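Local atomic coordinates of BPH (Thiobacillus denitrificans, PDB entry 5OVS), a protein that probably hydrolyses peptide bonds as a bacterial proteasome homologue, fourteen copies of it assembling into a double ring around an inner cavity. Residues 3-8 / 117-122; 12-17 / 112-117; 34-39 / 180-185; 131-136 / 150-155. All coordinates share one frame; numbering follows the deposited sequence.

Interaction 1: residues 3-8 / 117-122; sequences VTIVRK and RGIFGV
Ile5 and Ile119 face each other from the two β-sheets of the proteasome-like sandwich, on strands 3-8 and 118-122. The two strands run nearly antiparallel, with axes 7.5 Å apart, a gap bridged by side chains. Each isoleucine points at the opposite strand, and the pair slide past one another in opposite directions instead of meeting end on. Ile5 sends its longer branch toward strand 118-122, CG1 lying anti to the backbone N (chi1 -160°), so that CG1 rests 3.6 Å from Ile119 CG2 and CD1 reaches beyond it to 3.6 Å from Ile119 CB. Ile119 answers with its two branches splayed. Its CG2 serves Ile5, while CG1, held between its own backbone N and carbonyl carbon (chi1 56°), carries CD1 toward Arg7, two residues on from Ile5, and sets it 3.6 Å from Arg7 CB. The extended chain of Arg7 then runs on past Ile119 toward Gly118, and its guanidinium stands obliquely to Gly118 CA. A water lies in the guanidinium plane at its edge, accepting from Arg7 NH1 at 3.0 Å and from Ile119 N at 2.9 Å. Gly118 itself has backbone angles that suit only glycine. Around the pair, Ile5 also touches Ile14 and Leu112, and Ile119 touches Ile12, all within the layer between the sheets. The chemistry is therefore graded along the strand: branched aliphatic groups interlock in the buried part, whereas toward the partly exposed end the aliphatic base of an arginine continues the packing and its charged head joins the facing backbone through a shared water.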
loop_
_atom_site.group_PDB
_atom_site.type_symbol
_atom_site.label_atom_id
_atom_site.label_comp_id
_atom_site.label_asym_id
_atom_site.label_seq_id
_atom_site.Cartn_x
_atom_site.Cartn_y
_atom_site.Cartn_z
ATOM N N VAL K 3 -12.882 -31.239 17.406
ATOM C CA VAL K 3 -12.610 -32.017 18.609
ATOM C C VAL K 3 -13.679 -31.664 19.644
ATOM O O VAL K 3 -14.081 -30.506 19.747
ATOM C CB VAL K 3 -11.208 -31.741 19.188
ATOM C CG1 VAL K 3 -10.128 -32.335 18.297
ATOM C CG2 VAL K 3 -10.967 -30.252 19.395
ATOM N N THR K 4 -14.153 -32.655 20.383
ATOM C CA THR K 4 -15.169 -32.423 21.385
ATOM C C THR K 4 -14.794 -33.071 22.718
ATOM O O THR K 4 -14.007 -34.038 22.794
ATOM C CB THR K 4 -16.541 -32.950 20.939
ATOM O OG1 THR K 4 -16.450 -34.355 20.691
ATOM C CG2 THR K 4 -17.023 -32.233 19.653
ATOM N N ILE K 5 -15.367 -32.522 23.776
ATOM C CA ILE K 5 -15.110 -33.032 25.091
ATOM C C ILE K 5 -16.378 -32.880 25.927
ATOM O O ILE K 5 -17.064 -31.868 25.847
ATOM C CB ILE K 5 -13.897 -32.323 25.713
ATOM C CG1 ILE K 5 -13.334 -33.170 26.853
ATOM C CG2 ILE K 5 -14.254 -30.904 26.129
ATOM C CD1 ILE K 5 -11.933 -32.793 27.237
ATOM N N VAL K 6 -16.699 -33.923 26.683
ATOM C CA VAL K 6 -17.974 -34.015 27.377
ATOM C C VAL K 6 -17.810 -34.704 28.733
ATOM O O VAL K 6 -17.051 -35.674 28.897
ATOM C CB VAL K 6 -19.015 -34.776 26.548
ATOM C CG1 VAL K 6 -20.342 -34.829 27.288
ATOM C CG2 VAL K 6 -19.185 -34.133 25.174
ATOM N N ARG K 7 -18.568 -34.177 29.682
ATOM C CA ARG K 7 -18.588 -34.609 31.047
ATOM C C ARG K 7 -20.059 -34.850 31.385
ATOM O O ARG K 7 -20.854 -33.917 31.379
ATOM C CB ARG K 7 -18.020 -33.451 31.861
ATOM C CG ARG K 7 -17.774 -33.729 33.322
ATOM C CD ARG K 7 -17.851 -32.447 34.133
ATOM N NE ARG K 7 -18.077 -32.786 35.532
ATOM C CZ ARG K 7 -17.182 -32.677 36.508
ATOM N NH1 ARG K 7 -15.967 -32.196 36.276
ATOM N NH2 ARG K 7 -17.522 -33.039 37.738
ATOM N N LYS K 8 -20.455 -36.089 31.642
ATOM C CA LYS K 8 -21.861 -36.351 31.944
ATOM C C LYS K 8 -22.040 -37.660 32.670
ATOM O O LYS K 8 -21.466 -38.665 32.272
ATOM C CB LYS K 8 -22.694 -36.378 30.661
ATOM C CG LYS K 8 -24.140 -36.777 30.887
ATOM C CD LYS K 8 -24.946 -36.811 29.602
ATOM C CE LYS K 8 -26.352 -37.326 29.877
ATOM N NZ LYS K 8 -27.258 -37.237 28.698
ATOM N N ARG K 117 -9.725 -36.364 36.327
ATOM C CA ARG K 117 -9.972 -35.253 37.239
ATOM C C ARG K 117 -10.665 -34.032 36.618
ATOM O O ARG K 117 -10.865 -33.038 37.296
ATOM C CB ARG K 117 -8.685 -34.901 37.997
ATOM C CG ARG K 117 -8.324 -36.016 38.986
ATOM C CD ARG K 117 -6.845 -36.188 39.309
ATOM N NE ARG K 117 -5.942 -36.300 38.154
ATOM C CZ ARG K 117 -5.850 -37.348 37.334
ATOM N NH1 ARG K 117 -6.634 -38.411 37.482
ATOM N NH2 ARG K 117 -4.972 -37.318 36.339
ATOM N N GLY K 118 -11.047 -34.109 35.347
ATOM C CA GLY K 118 -11.874 -33.059 34.743
ATOM C C GLY K 118 -11.689 -32.944 33.247
ATOM O O GLY K 118 -10.857 -33.625 32.662
ATOM N N ILE K 119 -12.465 -32.058 32.627
ATOM C CA ILE K 119 -12.287 -31.744 31.220
ATOM C C ILE K 119 -11.849 -30.292 31.044
ATOM O O ILE K 119 -12.375 -29.380 31.676
ATOM C CB ILE K 119 -13.545 -32.052 30.413
ATOM C CG1 ILE K 119 -14.774 -31.325 30.975
ATOM C CG2 ILE K 119 -13.791 -33.553 30.401
ATOM C CD1 ILE K 119 -15.889 -31.189 29.958
ATOM N N PHE K 120 -10.862 -30.090 30.183
ATOM C CA PHE K 120 -10.208 -28.807 30.053
ATOM C C PHE K 120 -9.964 -28.469 28.590
ATOM O O PHE K 120 -10.066 -29.316 27.707
ATOM C CB PHE K 120 -8.846 -28.847 30.752
ATOM C CG PHE K 120 -8.896 -29.253 32.211
ATOM C CD1 PHE K 120 -9.094 -28.306 33.201
ATOM C CD2 PHE K 120 -8.706 -30.565 32.588
ATOM C CE1 PHE K 120 -9.119 -28.671 34.534
ATOM C CE2 PHE K 120 -8.725 -30.932 33.917
ATOM C CZ PHE K 120 -8.929 -29.986 34.893
ATOM N N GLY K 121 -9.627 -27.215 28.346
ATOM C CA GLY K 121 -9.192 -26.791 27.027
ATOM C C GLY K 121 -8.131 -25.734 27.150
ATOM O O GLY K 121 -8.087 -25.004 28.130
ATOM N N VAL K 122 -7.265 -25.672 26.148
ATOM C CA VAL K 122 -6.275 -24.614 26.038
ATOM C C VAL K 122 -6.388 -24.061 24.647
ATOM O O VAL K 122 -6.099 -24.763 23.683
ATOM C CB VAL K 122 -4.834 -25.116 26.220
ATOM C CG1 VAL K 122 -3.879 -23.927 26.366
ATOM C CG2 VAL K 122 -4.734 -26.032 27.416
HETATM O O HOH W 1 -14.217 -30.604 34.472
#

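Interaction 2: residues 12-17 / 112-117; sequences IAIAAD and LIANPR
Asn115, whose backbone O lies 3.3 Å from Ile12 CD1, sets its side-chain OD1 over one face of the Arg117 guanidinium, 3.6 Å above the plane and displaced toward the rim. The nitrogens of that guanidinium form salt bridges, NE with Asp72 and NH2 with Asp43. The same OD1 accepts from Arg117 N at 2.8 Å, the donor tilted 18° from the carbonyl plane, and so makes an Asx turn where strand 111-115 ends. This turn borders the interior of a β-sandwich of the proteasome family, in which strand 11-16 of one sheet packs on strand 111-115 of the other at an angle of 144°. Ile12 and Ile14 both point across the gap, and the small Ala114 sits between them. The CG2 branch of Ile12, anti to its backbone N, rests 3.9 Å from Ala114 CB, while its CD1 extends to the carbonyl oxygens of Asn115 and Pro116. Met186 of strand 182-187 closes on Ala114 and Pro116 as well. On the other flank, Ile14 carries CD1 to 3.8 Å from Leu112 O, and its CB stands 3.9 Å from Ala114 CB.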
loop_
_atom_site.group_PDB
_atom_site.type_symbol
_atom_site.label_atom_id
_atom_site.label_comp_id
_atom_site.label_asym_id
_atom_site.label_seq_id
_atom_site.Cartn_x
_atom_site.Cartn_y
_atom_site.Cartn_z
ATOM N N ILE K 12 -16.464 -39.234 31.522
ATOM C CA ILE K 12 -15.828 -38.198 30.724
ATOM C C ILE K 12 -15.518 -38.781 29.362
ATOM O O ILE K 12 -14.999 -39.887 29.267
ATOM C CB ILE K 12 -14.557 -37.662 31.412
ATOM C CG1 ILE K 12 -14.943 -36.686 32.526
ATOM C CG2 ILE K 12 -13.628 -36.985 30.420
ATOM C CD1 ILE K 12 -13.815 -36.337 33.478
ATOM N N ALA K 13 -15.859 -38.042 28.304
ATOM C CA ALA K 13 -15.569 -38.484 26.946
ATOM C C ALA K 13 -14.909 -37.402 26.124
ATOM O O ALA K 13 -14.987 -36.222 26.449
ATOM C CB ALA K 13 -16.822 -38.965 26.252
ATOM N N ILE K 14 -14.232 -37.835 25.068
ATOM C CA ILE K 14 -13.500 -36.940 24.191
ATOM C C ILE K 14 -13.527 -37.541 22.791
ATOM O O ILE K 14 -13.399 -38.763 22.632
ATOM C CB ILE K 14 -12.061 -36.686 24.710
ATOM C CG1 ILE K 14 -11.366 -35.610 23.876
ATOM C CG2 ILE K 14 -11.233 -37.970 24.753
ATOM C CD1 ILE K 14 -10.061 -35.126 24.465
ATOM N N ALA K 15 -13.754 -36.699 21.780
ATOM C CA ALA K 15 -13.840 -37.192 20.401
ATOM C C ALA K 15 -13.164 -36.275 19.395
ATOM O O ALA K 15 -12.792 -35.151 19.710
ATOM C CB ALA K 15 -15.290 -37.428 20.016
ATOM N N ALA K 16 -12.986 -36.781 18.183
ATOM C CA ALA K 16 -12.377 -36.007 17.112
ATOM C C ALA K 16 -12.751 -36.621 15.786
ATOM O O ALA K 16 -12.980 -37.825 15.698
ATOM C CB ALA K 16 -10.861 -35.960 17.254
ATOM N N ASP K 17 -12.819 -35.787 14.758
ATOM C CA ASP K 17 -12.944 -36.298 13.406
ATOM C C ASP K 17 -11.558 -36.825 12.988
ATOM O O ASP K 17 -10.613 -36.776 13.764
ATOM C CB ASP K 17 -13.485 -35.215 12.455
ATOM C CG ASP K 17 -12.399 -34.389 11.839
ATOM O OD1 ASP K 17 -11.806 -33.527 12.527
ATOM O OD2 ASP K 17 -12.134 -34.618 10.646
ATOM N N LEU K 112 -8.259 -29.829 23.525
ATOM C CA LEU K 112 -9.082 -30.289 24.629
ATOM C C LEU K 112 -8.296 -31.400 25.357
ATOM O O LEU K 112 -7.603 -32.191 24.724
ATOM C CB LEU K 112 -10.422 -30.780 24.114
ATOM C CG LEU K 112 -11.204 -29.726 23.306
ATOM C CD1 LEU K 112 -12.426 -30.356 22.673
ATOM C CD2 LEU K 112 -11.610 -28.563 24.191
ATOM N N ILE K 113 -8.379 -31.412 26.682
ATOM C CA ILE K 113 -7.654 -32.359 27.533
ATOM C C ILE K 113 -8.643 -33.053 28.458
ATOM O O ILE K 113 -9.234 -32.414 29.324
ATOM C CB ILE K 113 -6.621 -31.640 28.396
ATOM C CG1 ILE K 113 -5.586 -30.978 27.499
ATOM C CG2 ILE K 113 -5.951 -32.626 29.378
ATOM C CD1 ILE K 113 -4.757 -29.945 28.210
ATOM N N ALA K 114 -8.822 -34.353 28.256
ATOM C CA ALA K 114 -9.701 -35.159 29.083
ATOM C C ALA K 114 -8.862 -36.015 30.024
ATOM O O ALA K 114 -7.959 -36.710 29.597
ATOM C CB ALA K 114 -10.561 -36.048 28.210
ATOM N N ASN K 115 -9.157 -35.956 31.314
ATOM C CA ASN K 115 -8.628 -36.954 32.253
ATOM C C ASN K 115 -9.580 -37.164 33.427
ATOM O O ASN K 115 -10.493 -36.360 33.635
ATOM C CB ASN K 115 -7.209 -36.589 32.708
ATOM C CG ASN K 115 -7.164 -35.354 33.588
ATOM O OD1 ASN K 115 -7.664 -35.349 34.712
ATOM N ND2 ASN K 115 -6.518 -34.312 33.090
ATOM N N PRO K 116 -9.380 -38.247 34.201
ATOM C CA PRO K 116 -10.321 -38.514 35.277
ATOM C C PRO K 116 -10.647 -37.311 36.172
ATOM O O PRO K 116 -11.756 -37.242 36.709
ATOM C CB PRO K 116 -9.627 -39.628 36.073
ATOM C CG PRO K 116 -8.865 -40.380 35.038
ATOM C CD PRO K 116 -8.385 -39.328 34.069
ATOM N N ARG K 117 -9.725 -36.364 36.327
ATOM C CA ARG K 117 -9.972 -35.253 37.239
ATOM C C ARG K 117 -10.665 -34.032 36.618
ATOM O O ARG K 117 -10.865 -33.038 37.296
ATOM C CB ARG K 117 -8.685 -34.901 37.997
ATOM C CG ARG K 117 -8.324 -36.016 38.986
ATOM C CD ARG K 117 -6.845 -36.188 39.309
ATOM N NE ARG K 117 -5.942 -36.300 38.154
ATOM C CZ ARG K 117 -5.850 -37.348 37.334
ATOM N NH1 ARG K 117 -6.634 -38.411 37.482
ATOM N NH2 ARG K 117 -4.972 -37.318 36.339
#

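Interaction 3: residues 34-39 / 180-185; sequences NHEKII and PVQSFV
Gln182 reaches from its strand across to Glu36 and Ile38, and its terminal amide is the hub of the contact. Its chain is stretched out, CG anti to the backbone N (chi1 177°), which brings the amide alongside the backbone of the facing segment. Glu36 crosses it at about a right angle, offering its aliphatic part: Glu36 CG packs 3.4 Å from Gln182 CD, and the carboxylate and amide planes are turned 63° apart. On the OE1 side Ile38 slides past in the opposite direction, with CD1 3.8 Å from Gln182 OE1. That oxygen takes a hydrogen bond from a water at 2.7 Å, and the water in turn accepts from Lys37 N at 2.9 Å, so the glutamine is tied to the opposite backbone through one solvent molecule. Further along, Ile38 CD1 comes to the edge of the Phe184 ring, 4.2 Å from Phe184 CD1, and the ring is itself stacked with Tyr45. In the next shell the side chain of Lys37 leads away from Gln182, its NZ forming a salt bridge with Asp17 OD1 and hydrogen bonds with Leu19 O and Thr1 OG1, a grouping consistent with the N-terminal threonine site of proteasome relatives. Asn34 binds the backbone of Val128 and Glu130 of a neighbouring subunit. Strand 182-187 is an outer strand of its sheet within the chain, bonded to strand 11-16 through Gln182 and Phe184. Helix 159-173 is touched by Val185 of the strand and by Val181 just before it, while Ile38 belongs to the other sheet, where strand 38-41 pairs with strand 44-48.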
loop_
_atom_site.group_PDB
_atom_site.type_symbol
_atom_site.label_atom_id
_atom_site.label_comp_id
_atom_site.label_asym_id
_atom_site.label_seq_id
_atom_site.Cartn_x
_atom_site.Cartn_y
_atom_site.Cartn_z
ATOM N N ASN K 34 -2.294 -42.901 9.854
ATOM C CA ASN K 34 -2.183 -42.210 11.152
ATOM C C ASN K 34 -3.094 -40.991 11.220
ATOM O O ASN K 34 -2.641 -39.860 11.393
ATOM C CB ASN K 34 -0.735 -41.815 11.466
ATOM C CG ASN K 34 -0.159 -40.864 10.444
ATOM O OD1 ASN K 34 -0.393 -41.024 9.248
ATOM N ND2 ASN K 34 0.579 -39.865 10.904
ATOM N N HIS K 35 -4.389 -41.249 11.132
ATOM C CA HIS K 35 -5.390 -40.193 10.972
ATOM C C HIS K 35 -5.940 -39.706 12.308
ATOM O O HIS K 35 -6.804 -38.819 12.337
ATOM C CB HIS K 35 -6.541 -40.722 10.130
ATOM C CG HIS K 35 -7.061 -42.051 10.593
ATOM N ND1 HIS K 35 -6.802 -43.228 9.922
ATOM C CD2 HIS K 35 -7.803 -42.391 11.670
ATOM C CE1 HIS K 35 -7.387 -44.229 10.552
ATOM N NE2 HIS K 35 -7.998 -43.748 11.618
ATOM N N GLU K 36 -5.445 -40.280 13.402
ATOM C CA GLU K 36 -5.934 -39.959 14.738
ATOM C C GLU K 36 -5.469 -38.572 15.146
ATOM O O GLU K 36 -4.313 -38.233 14.960
ATOM C CB GLU K 36 -5.444 -40.993 15.776
ATOM C CG GLU K 36 -6.263 -42.290 15.863
ATOM C CD GLU K 36 -5.714 -43.486 15.083
ATOM O OE1 GLU K 36 -4.835 -43.328 14.200
ATOM O OE2 GLU K 36 -6.176 -44.619 15.367
ATOM N N LYS K 37 -6.380 -37.777 15.705
ATOM C CA LYS K 37 -6.071 -36.432 16.170
ATOM C C LYS K 37 -6.014 -36.343 17.697
ATOM O O LYS K 37 -5.940 -35.246 18.256
ATOM C CB LYS K 37 -7.093 -35.437 15.611
ATOM C CG LYS K 37 -7.183 -35.431 14.093
ATOM C CD LYS K 37 -8.106 -34.321 13.607
ATOM C CE LYS K 37 -8.277 -34.318 12.094
ATOM N NZ LYS K 37 -9.221 -33.266 11.597
ATOM N N ILE K 38 -6.020 -37.488 18.371
ATOM C CA ILE K 38 -5.981 -37.524 19.827
ATOM C C ILE K 38 -4.785 -38.353 20.292
ATOM O O ILE K 38 -4.577 -39.461 19.819
ATOM C CB ILE K 38 -7.281 -38.144 20.413
ATOM C CG1 ILE K 38 -8.516 -37.382 19.941
ATOM C CG2 ILE K 38 -7.245 -38.174 21.935
ATOM C CD1 ILE K 38 -9.820 -38.048 20.316
ATOM N N ILE K 39 -4.023 -37.831 21.246
ATOM C CA ILE K 39 -2.884 -38.571 21.814
ATOM C C ILE K 39 -3.043 -38.774 23.308
ATOM O O ILE K 39 -3.699 -37.992 23.988
ATOM C CB ILE K 39 -1.517 -37.872 21.547
ATOM C CG1 ILE K 39 -1.479 -36.464 22.157
ATOM C CG2 ILE K 39 -1.226 -37.832 20.058
ATOM C CD1 ILE K 39 -0.184 -35.710 21.935
ATOM N N PRO K 180 -14.476 -41.240 9.647
ATOM C CA PRO K 180 -15.081 -41.612 10.930
ATOM C C PRO K 180 -14.701 -40.706 12.083
ATOM O O PRO K 180 -13.730 -39.944 12.002
ATOM C CB PRO K 180 -14.528 -43.019 11.185
ATOM C CG PRO K 180 -13.209 -43.013 10.495
ATOM C CD PRO K 180 -13.394 -42.167 9.270
ATOM N N VAL K 181 -15.491 -40.813 13.144
ATOM C CA VAL K 181 -15.202 -40.200 14.419
ATOM C C VAL K 181 -14.424 -41.172 15.314
ATOM O O VAL K 181 -14.748 -42.348 15.403
ATOM C CB VAL K 181 -16.514 -39.847 15.140
ATOM C CG1 VAL K 181 -16.232 -39.057 16.415
ATOM C CG2 VAL K 181 -17.441 -39.093 14.181
ATOM N N GLN K 182 -13.419 -40.651 15.995
ATOM C CA GLN K 182 -12.673 -41.398 16.991
ATOM C C GLN K 182 -13.090 -40.875 18.354
ATOM O O GLN K 182 -13.363 -39.687 18.495
ATOM C CB GLN K 182 -11.187 -41.135 16.783
ATOM C CG GLN K 182 -10.269 -41.794 17.791
ATOM C CD GLN K 182 -8.858 -41.219 17.771
ATOM O OE1 GLN K 182 -8.623 -40.097 17.291
ATOM N NE2 GLN K 182 -7.907 -41.982 18.314
ATOM N N SER K 183 -13.133 -41.736 19.363
ATOM C CA SER K 183 -13.434 -41.260 20.701
ATOM C C SER K 183 -12.872 -42.145 21.807
ATOM O O SER K 183 -12.524 -43.289 21.587
ATOM C CB SER K 183 -14.933 -41.113 20.888
ATOM O OG SER K 183 -15.586 -42.365 20.801
ATOM N N PHE K 184 -12.795 -41.580 23.001
ATOM C CA PHE K 184 -12.394 -42.314 24.180
ATOM C C PHE K 184 -13.314 -41.916 25.311
ATOM O O PHE K 184 -13.841 -40.803 25.311
ATOM C CB PHE K 184 -10.949 -41.981 24.551
ATOM C CG PHE K 184 -9.947 -42.441 23.533
ATOM C CD1 PHE K 184 -9.698 -41.686 22.400
ATOM C CD2 PHE K 184 -9.253 -43.633 23.703
ATOM C CE1 PHE K 184 -8.776 -42.110 21.453
ATOM C CE2 PHE K 184 -8.320 -44.051 22.761
ATOM C CZ PHE K 184 -8.081 -43.289 21.636
ATOM N N VAL K 185 -13.502 -42.823 26.266
ATOM C CA VAL K 185 -14.321 -42.558 27.437
ATOM C C VAL K 185 -13.597 -43.058 28.690
ATOM O O VAL K 185 -12.854 -44.043 28.643
ATOM C CB VAL K 185 -15.728 -43.196 27.296
ATOM C CG1 VAL K 185 -15.669 -44.711 27.366
ATOM C CG2 VAL K 185 -16.691 -42.643 28.343
HETATM O O HOH W 2 -9.190 -38.376 15.324
#

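Interaction 4: residues 131-136 / 150-155; sequences FSKFYA and AAYRAP
Tyr152 meets both Lys133 and Phe134, and the segment leads up to it through Ala150 and Ala151 of helix 141-151. Ala151 opens a type I β-turn, its O accepting from Ala154 N at 3.1 Å. Tyr152 comes next, with CG anti to the backbone N (chi1 -175°), which swings the ring toward the loop ahead of strand 134-137. Phe134 CD2 lies over one face of that ring, 3.8 Å from Tyr152 CD1, while the two rings as a whole form an oblique pair with planes at 55°. The Lys133 and Tyr152 side chains cross at about a right angle, Lys133 CB 3.8 Å from Tyr152 CZ, and the phenol OH passes 3.6 Å from Lys133 CA to hydrogen-bond Arg7 O. Arg153 bends at chi3 so that its guanidinium folds back over Tyr152 CD2, and Lys133 CE meets the guanidinium at its edge, 3.4 Å from Arg153 NH2. The two like charges stand 4.3 Å apart, Lys133 NZ to Arg153 NH2, and NZ is held by Asp30 O of a neighbouring subunit. That subunit also puts Tyr31 edge-to-face against Phe134, so the contact is part of an intersubunit seam of the fourteen-chain assembly. Within the chain it lies where helix 141-151 gives way to the turn, beside strand 134-137, an outer strand of its sheet that pairs with strand 3-8, whose Val6 touches the side chains of both Phe134 and Tyr152.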
loop_
_atom_site.group_PDB
_atom_site.type_symbol
_atom_site.label_atom_id
_atom_site.label_comp_id
_atom_site.label_asym_id
_atom_site.label_seq_id
_atom_site.Cartn_x
_atom_site.Cartn_y
_atom_site.Cartn_z
ATOM N N PHE K 131 -14.055 -27.066 31.849
ATOM C CA PHE K 131 -15.425 -27.048 31.362
ATOM C C PHE K 131 -16.337 -27.813 32.292
ATOM O O PHE K 131 -15.923 -28.777 32.924
ATOM C CB PHE K 131 -15.486 -27.597 29.939
ATOM C CG PHE K 131 -14.686 -26.791 28.969
ATOM C CD1 PHE K 131 -15.035 -25.477 28.701
ATOM C CD2 PHE K 131 -13.569 -27.334 28.335
ATOM C CE1 PHE K 131 -14.288 -24.713 27.824
ATOM C CE2 PHE K 131 -12.823 -26.573 27.447
ATOM C CZ PHE K 131 -13.181 -25.261 27.193
ATOM N N SER K 132 -17.580 -27.354 32.380
ATOM C CA SER K 132 -18.539 -27.902 33.337
ATOM C C SER K 132 -19.411 -28.989 32.702
ATOM O O SER K 132 -19.935 -29.847 33.392
ATOM C CB SER K 132 -19.384 -26.775 33.968
ATOM O OG SER K 132 -20.075 -25.962 33.006
ATOM N N LYS K 133 -19.536 -28.969 31.379
ATOM C CA LYS K 133 -20.499 -29.811 30.670
ATOM C C LYS K 133 -19.876 -30.362 29.397
ATOM O O LYS K 133 -19.576 -31.548 29.309
ATOM C CB LYS K 133 -21.756 -28.997 30.324
ATOM C CG LYS K 133 -22.575 -28.522 31.515
ATOM C CD LYS K 133 -23.526 -27.420 31.071
ATOM C CE LYS K 133 -24.636 -27.140 32.060
ATOM N NZ LYS K 133 -24.270 -26.136 33.092
ATOM N N PHE K 134 -19.672 -29.485 28.418
ATOM C CA PHE K 134 -19.029 -29.854 27.173
ATOM C C PHE K 134 -18.328 -28.664 26.533
ATOM O O PHE K 134 -18.518 -27.530 26.960
ATOM C CB PHE K 134 -20.040 -30.465 26.206
ATOM C CG PHE K 134 -21.194 -29.563 25.837
ATOM C CD1 PHE K 134 -21.088 -28.671 24.778
ATOM C CD2 PHE K 134 -22.408 -29.663 26.492
ATOM C CE1 PHE K 134 -22.162 -27.864 24.404
ATOM C CE2 PHE K 134 -23.485 -28.868 26.132
ATOM C CZ PHE K 134 -23.365 -27.967 25.084
ATOM N N TYR K 135 -17.478 -28.935 25.547
ATOM C CA TYR K 135 -16.987 -27.889 24.653
ATOM C C TYR K 135 -16.383 -28.514 23.408
ATOM O O TYR K 135 -16.283 -29.739 23.310
ATOM C CB TYR K 135 -15.991 -26.927 25.348
ATOM C CG TYR K 135 -15.997 -25.529 24.748
ATOM C CD1 TYR K 135 -17.181 -24.799 24.645
ATOM C CD2 TYR K 135 -14.826 -24.943 24.272
ATOM C CE1 TYR K 135 -17.199 -23.539 24.070
ATOM C CE2 TYR K 135 -14.832 -23.681 23.699
ATOM C CZ TYR K 135 -16.019 -22.986 23.604
ATOM O OH TYR K 135 -16.025 -21.731 23.059
ATOM N N ALA K 136 -16.029 -27.668 22.440
ATOM C CA ALA K 136 -15.474 -28.107 21.153
ATOM C C ALA K 136 -14.518 -27.059 20.601
ATOM O O ALA K 136 -14.709 -25.876 20.839
ATOM C CB ALA K 136 -16.597 -28.345 20.155
ATOM N N ALA K 150 -28.105 -29.476 21.918
ATOM C CA ALA K 150 -29.379 -30.153 21.705
ATOM C C ALA K 150 -29.467 -31.532 22.345
ATOM O O ALA K 150 -30.546 -31.955 22.728
ATOM C CB ALA K 150 -29.647 -30.282 20.221
ATOM N N ALA K 151 -28.347 -32.235 22.446
ATOM C CA ALA K 151 -28.341 -33.639 22.855
ATOM C C ALA K 151 -27.800 -33.895 24.262
ATOM O O ALA K 151 -27.846 -35.025 24.747
ATOM C CB ALA K 151 -27.518 -34.437 21.855
ATOM N N TYR K 152 -27.279 -32.867 24.916
ATOM C CA TYR K 152 -26.590 -33.070 26.185
ATOM C C TYR K 152 -27.501 -33.691 27.233
ATOM O O TYR K 152 -27.095 -34.582 27.984
ATOM C CB TYR K 152 -26.024 -31.752 26.710
ATOM C CG TYR K 152 -25.205 -31.926 27.962
ATOM C CD1 TYR K 152 -24.057 -32.712 27.962
ATOM C CD2 TYR K 152 -25.573 -31.302 29.138
ATOM C CE1 TYR K 152 -23.297 -32.873 29.110
ATOM C CE2 TYR K 152 -24.836 -31.462 30.292
ATOM C CZ TYR K 152 -23.699 -32.245 30.281
ATOM O OH TYR K 152 -22.973 -32.368 31.442
ATOM N N ARG K 153 -28.745 -33.234 27.265
ATOM C CA ARG K 153 -29.683 -33.697 28.260
ATOM C C ARG K 153 -30.628 -34.767 27.736
ATOM O O ARG K 153 -31.584 -35.096 28.407
ATOM C CB ARG K 153 -30.451 -32.507 28.826
ATOM C CG ARG K 153 -29.516 -31.461 29.404
ATOM C CD ARG K 153 -30.237 -30.304 30.075
ATOM N NE ARG K 153 -29.436 -29.761 31.180
ATOM C CZ ARG K 153 -28.425 -28.897 31.058
ATOM N NH1 ARG K 153 -28.048 -28.433 29.863
ATOM N NH2 ARG K 153 -27.786 -28.484 32.149
ATOM N N ALA K 154 -30.363 -35.333 26.566
ATOM C CA ALA K 154 -31.137 -36.480 26.113
ATOM C C ALA K 154 -30.743 -37.672 26.970
ATOM O O ALA K 154 -29.575 -38.007 27.049
ATOM C CB ALA K 154 -30.872 -36.778 24.650
ATOM N N PRO K 155 -31.722 -38.318 27.621
ATOM C CA PRO K 155 -31.368 -39.341 28.612
ATOM C C PRO K 155 -30.773 -40.618 28.035
ATOM O O PRO K 155 -30.036 -41.320 28.729
ATOM C CB PRO K 155 -32.697 -39.635 29.319
ATOM C CG PRO K 155 -33.778 -39.073 28.448
ATOM C CD PRO K 155 -33.162 -37.991 27.621
#

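Interactions 1, 2 and 3 join the two antiparallel sheets of the sandwich, one holding strands 134-137, 3-8, 11-16 and 182-187, the other strands 38-41 through 128-131. Interactions 1 and 2, centres about 5 Å apart, use adjacent strands of both sheets and share Arg117; along the chain, 2 falls between the segments of 1. Interactions 2 and 3, centres about 10 Å apart, are linked by the Asp17-Lys37 salt bridge and alternate in chain order. Interaction 4 follows 1 and 2, falls between the segments of 3, and touches interaction 1 through Tyr152. Interactions 1 and 2 thus make the buried middle, interaction 3 adjoins Thr1, and interaction 4 lies at the surface against other subunits.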